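Local atomic coordinates of transcription elongation factor Spt5 (Methanocaldococcus jannaschii, PDB entry 3LPE), a protein that stimulates transcription elongation as a heterodimer with Spt4, its NusG N-terminal (NGN) domain, the part present here, mediating the interaction with RNA polymerase. Residues Glu84-Glu87 with Pro88-Pro92; Val15-Val19 with Gly20-Asn24. All blocks are in the same frame, centred on the assembly; numbering follows the deposited sequence.

Contact 1: Glu84-Glu87 with Pro88-Pro92; sequences EEIE and PLLTP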
loop_
_atom_site.group_PDB
_atom_site.type_symbol
_atom_site.label_atom_id
_atom_site.label_comp_id
_atom_site.label_asym_id
_atom_site.label_seq_id
_atom_site.Cartn_x
_atom_site.Cartn_y
_atom_site.Cartn_z
ATOM N N GLU A 84 -6.936 -2.863 -13.672
ATOM C CA GLU A 84 -6.434 -4.072 -14.331
ATOM C C GLU A 84 -4.909 -4.149 -14.434
ATOM O O GLU A 84 -4.354 -5.246 -14.456
ATOM C CB GLU A 84 -7.054 -4.270 -15.723
ATOM C CG GLU A 84 -7.594 -3.006 -16.342
ATOM C CD GLU A 84 -8.928 -2.624 -15.741
ATOM O OE1 GLU A 84 -9.728 -3.542 -15.453
ATOM O OE2 GLU A 84 -9.169 -1.411 -15.549
ATOM N N GLU A 85 -4.238 -3.002 -14.495
ATOM C CA GLU A 85 -2.772 -2.987 -14.565
ATOM C C GLU A 85 -2.142 -3.249 -13.202
ATOM O O GLU A 85 -0.968 -3.584 -13.092
ATOM C CB GLU A 85 -2.251 -1.672 -15.195
ATOM C CG GLU A 85 -2.624 -1.558 -16.682
ATOM C CD GLU A 85 -2.155 -0.266 -17.359
ATOM O OE1 GLU A 85 -1.513 0.569 -16.695
ATOM O OE2 GLU A 85 -2.449 -0.094 -18.564
ATOM N N ILE A 86 -2.956 -3.137 -12.161
ATOM C CA ILE A 86 -2.511 -3.334 -10.794
ATOM C C ILE A 86 -2.731 -4.757 -10.268
ATOM O O ILE A 86 -1.922 -5.275 -9.504
ATOM C CB ILE A 86 -3.225 -2.317 -9.885
ATOM C CG1 ILE A 86 -2.656 -0.922 -10.143
ATOM C CG2 ILE A 86 -3.116 -2.698 -8.415
ATOM C CD1 ILE A 86 -3.306 0.153 -9.328
ATOM N N GLU A 87 -3.830 -5.387 -10.680
ATOM C CA GLU A 87 -4.198 -6.710 -10.196
ATOM C C GLU A 87 -3.084 -7.766 -10.211
ATOM O O GLU A 87 -2.938 -8.517 -9.238
ATOM C CB GLU A 87 -5.452 -7.223 -10.924
ATOM C CG GLU A 87 -6.669 -6.336 -10.696
ATOM C CD GLU A 87 -7.929 -6.877 -11.344
ATOM O OE1 GLU A 87 -8.169 -8.099 -11.251
ATOM O OE2 GLU A 87 -8.682 -6.073 -11.933
ATOM N N PRO A 88 -2.304 -7.839 -11.307
ATOM C CA PRO A 88 -1.223 -8.831 -11.323
ATOM C C PRO A 88 -0.204 -8.594 -10.208
ATOM O O PRO A 88 0.467 -9.535 -9.783
ATOM C CB PRO A 88 -0.568 -8.613 -12.701
ATOM C CG PRO A 88 -1.625 -7.972 -13.532
ATOM C CD PRO A 88 -2.365 -7.081 -12.573
ATOM N N LEU A 89 -0.085 -7.352 -9.749
ATOM C CA LEU A 89 0.821 -7.043 -8.646
ATOM C C LEU A 89 0.345 -7.614 -7.304
ATOM O O LEU A 89 1.148 -7.816 -6.390
ATOM C CB LEU A 89 1.026 -5.532 -8.525
ATOM C CG LEU A 89 1.618 -4.886 -9.782
ATOM C CD1 LEU A 89 1.785 -3.391 -9.600
ATOM C CD2 LEU A 89 2.931 -5.534 -10.102
ATOM N N LEU A 90 -0.955 -7.890 -7.207
ATOM C CA LEU A 90 -1.566 -8.348 -5.960
ATOM C C LEU A 90 -1.169 -9.765 -5.579
ATOM O O LEU A 90 -1.031 -10.088 -4.404
ATOM C CB LEU A 90 -3.085 -8.240 -6.038
ATOM C CG LEU A 90 -3.673 -6.991 -5.386
ATOM C CD1 LEU A 90 -2.692 -5.847 -5.411
ATOM C CD2 LEU A 90 -4.977 -6.601 -6.065
ATOM N N THR A 91 -0.996 -10.616 -6.577
ATOM C CA THR A 91 -0.463 -11.940 -6.319
ATOM C C THR A 91 0.889 -12.056 -7.003
ATOM O O THR A 91 0.969 -12.485 -8.151
ATOM C CB THR A 91 -1.407 -13.044 -6.813
ATOM O OG1 THR A 91 -2.751 -12.702 -6.463
ATOM C CG2 THR A 91 -1.042 -14.381 -6.165
ATOM N N PRO A 92 1.956 -11.664 -6.289
ATOM C CA PRO A 92 3.331 -11.629 -6.805
ATOM C C PRO A 92 3.713 -12.879 -7.613
ATOM O O PRO A 92 3.849 -12.827 -8.840
ATOM C CB PRO A 92 4.177 -11.539 -5.532
ATOM C CG PRO A 92 3.295 -10.859 -4.533
ATOM C CD PRO A 92 1.870 -11.212 -4.885
ATOM O OXT PRO A 92 3.903 -13.975 -7.078
#
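Ile86 and Leu89 meet through a backbone bond: Leu89 N donates to Ile86 O at 2.8 Å, the hydrogen well off the straight line at 135°. One residue on, Leu90 N reaches Glu87 O at 2.9 Å. In both bonds the donor stands above the carbonyl plane, and both span three residues, the spacing of 3-10 bonds. Pro88 N has no hydrogen to offer Glu84 O, which instead faces ring carbon Pro88 CD at 3.3 Å. The helix is weakly bonded and kinked here, neither Pro88 nor Leu89 having an N-H bond to the turn before. The side chains add a light apolar touch, Ile86 CG2 lying 4.4 Å from Leu90 CD1. Leu89 CB rests 3.1 Å from Ile86 O, beside the bonded amide. The stretch is a worked example of a proline inside a short helix: one donor is missing, and the bonds present after it span three residues. Within the fold, Ile86 and Leu89 both lie on Leu54 of strand 52-57, while Ile86 also packs on Ile41, and Leu90 on Lys44, of the chain of DNA-directed RNA polymerase subunit E'', so that the C-terminal helix 83-90 packs on both its own sheet and the partner subunit.

Contact 2: Val15-Val19 with Gly20-Asn24; sequences VRTMV and GQEKN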
loop_
_atom_site.group_PDB
_atom_site.type_symbol
_atom_site.label_atom_id
_atom_site.label_comp_id
_atom_site.label_asym_id
_atom_site.label_seq_id
_atom_site.Cartn_x
_atom_site.Cartn_y
_atom_site.Cartn_z
ATOM N N VAL A 15 3.582 7.201 -7.958
ATOM C CA VAL A 15 4.460 8.219 -7.402
ATOM C C VAL A 15 5.896 7.681 -7.531
ATOM O O VAL A 15 6.189 6.584 -7.081
ATOM C CB VAL A 15 4.138 8.474 -5.918
ATOM C CG1 VAL A 15 5.205 9.354 -5.267
ATOM C CG2 VAL A 15 2.772 9.105 -5.797
ATOM N N ARG A 16 6.771 8.442 -8.169
ATOM C CA ARG A 16 8.143 7.970 -8.359
ATOM C C ARG A 16 8.975 8.217 -7.112
ATOM O O ARG A 16 8.958 9.287 -6.547
ATOM C CB ARG A 16 8.789 8.630 -9.569
ATOM C CG ARG A 16 10.213 8.122 -9.816
ATOM C CD ARG A 16 10.847 8.697 -11.072
ATOM N NE ARG A 16 12.211 8.167 -11.209
ATOM C CZ ARG A 16 13.137 8.659 -12.030
ATOM N NH1 ARG A 16 12.857 9.705 -12.790
ATOM N NH2 ARG A 16 14.349 8.117 -12.063
ATOM N N THR A 17 9.729 7.211 -6.680
ATOM C CA THR A 17 10.554 7.391 -5.512
ATOM C C THR A 17 11.954 6.952 -5.845
ATOM O O THR A 17 12.189 6.410 -6.926
ATOM C CB THR A 17 10.058 6.519 -4.341
ATOM O OG1 THR A 17 10.449 5.155 -4.560
ATOM C CG2 THR A 17 8.491 6.619 -4.202
ATOM N N MET A 18 12.868 7.140 -4.896
ATOM C CA MET A 18 14.165 6.504 -4.979
ATOM C C MET A 18 14.043 5.000 -4.872
ATOM O O MET A 18 13.251 4.456 -4.088
ATOM C CB MET A 18 15.114 7.041 -3.907
ATOM C CG MET A 18 15.365 8.530 -4.090
ATOM S SD MET A 18 16.496 9.097 -2.854
ATOM C CE MET A 18 18.042 8.528 -3.590
ATOM N N VAL A 19 14.847 4.320 -5.672
ATOM C CA VAL A 19 14.845 2.867 -5.688
ATOM C C VAL A 19 15.258 2.353 -4.331
ATOM O O VAL A 19 16.259 2.789 -3.772
ATOM C CB VAL A 19 15.766 2.316 -6.809
ATOM C CG1 VAL A 19 15.977 0.820 -6.657
ATOM C CG2 VAL A 19 15.171 2.648 -8.177
ATOM N N GLY A 20 14.472 1.429 -3.784
ATOM C CA GLY A 20 14.799 0.882 -2.482
ATOM C C GLY A 20 14.127 1.599 -1.320
ATOM O O GLY A 20 14.138 1.098 -0.192
ATOM N N GLN A 21 13.524 2.755 -1.585
ATOM C CA GLN A 21 12.814 3.499 -0.560
ATOM C C GLN A 21 11.284 3.327 -0.648
ATOM O O GLN A 21 10.534 4.079 -0.031
ATOM C CB GLN A 21 13.141 4.995 -0.669
ATOM C CG GLN A 21 14.606 5.311 -0.392
ATOM C CD GLN A 21 14.985 5.005 1.025
ATOM O OE1 GLN A 21 14.289 5.409 1.955
ATOM N NE2 GLN A 21 16.092 4.287 1.212
ATOM N N GLU A 22 10.830 2.353 -1.411
ATOM C CA GLU A 22 9.409 2.262 -1.715
ATOM C C GLU A 22 8.559 2.041 -0.464
ATOM O O GLU A 22 7.621 2.785 -0.202
ATOM C CB GLU A 22 9.155 1.159 -2.736
ATOM C CG GLU A 22 9.947 1.341 -4.042
ATOM C CD GLU A 22 11.341 0.739 -3.990
ATOM O OE1 GLU A 22 11.782 0.279 -2.912
ATOM O OE2 GLU A 22 11.988 0.703 -5.056
ATOM N N LYS A 23 8.888 1.012 0.293
ATOM C CA LYS A 23 8.142 0.708 1.522
ATOM C C LYS A 23 8.268 1.828 2.544
ATOM O O LYS A 23 7.289 2.176 3.203
ATOM C CB LYS A 23 8.624 -0.609 2.137
ATOM C CG LYS A 23 8.108 -1.854 1.433
ATOM C CD LYS A 23 8.824 -3.085 1.982
ATOM C CE LYS A 23 8.389 -4.353 1.309
ATOM N NZ LYS A 23 9.089 -5.517 1.918
ATOM N N ASN A 24 9.468 2.394 2.674
ATOM C CA ASN A 24 9.673 3.516 3.581
ATOM C C ASN A 24 8.727 4.644 3.247
ATOM O O ASN A 24 8.064 5.192 4.123
ATOM C CB ASN A 24 11.129 4.044 3.538
ATOM C CG ASN A 24 12.119 3.120 4.240
ATOM O OD1 ASN A 24 11.733 2.214 4.972
ATOM N ND2 ASN A 24 13.411 3.359 4.020
#
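Met18 and Gln21 close a type II beta turn, in which Gln21 N donates to Met18 O at 3.0 Å and Gly20, with its positive phi of 93°, takes the third position. Met18 O accepts a second bond, from Thr17 OG1 at 2.9 Å, and the two donors arrive from opposite faces of its carbonyl plane. Thr17 brings its hydroxyl there by setting OG1 between its backbone N and carbonyl carbon (chi1 76°). Thr17 OG1 also lies 3.9 Å from Glu22 CG, where the two side chains cross at about a right angle. Glu22 bends at chi2 (87°), folding its carboxylate back over the turn. There OE2 receives the amide of Gly20 in a nearly straight bond, 2.9 Å from Gly20 N, and is met from above the carboxylate plane; Gly51 N donates to this oxygen as well. Two backbone amides thus grip one carboxylate oxygen, Glu22 OE2, which also sits 3.6 Å from Val19 CA. Elsewhere on the turn, Met18 CB and Gln21 CG touch at 4.0 Å. Beyond that touch, Gln21 OE1 takes a bond from Asn24 ND2 at 3.0 Å, with the oxygen close to the amide plane of Asn24, and another from Arg72 NH1. Gln21 occupies the N-cap position, and its side chain reaches forward to the first turn of the helix. The whole is a compact strand-turn-helix connection, carrying the chain from strand 12-17 of the antiparallel NGN sheet into helix 22-35.

Contacts 1 and 2 are separate local arrangements in the NGN chain, one along helix 83-90, the other at the start of helix 22-35: their centres lie 18 Å apart, and their nearest atoms remain about 10 Å from each other. Strand 52-57 provides an indirect connection. Its Val53 packs against Thr17 and Glu22 of contact 2, and its Leu54 against Ile86 and Leu89 of contact 1. Their surroundings differ in the heterodimer: five residues of contact 1 come within reach of the chain of DNA-directed RNA polymerase subunit E'', whereas in contact 2 one does, Lys23, which packs on Trp27 of that chain. Each contact is formed by near neighbours in sequence, and both pack on strand 52-57.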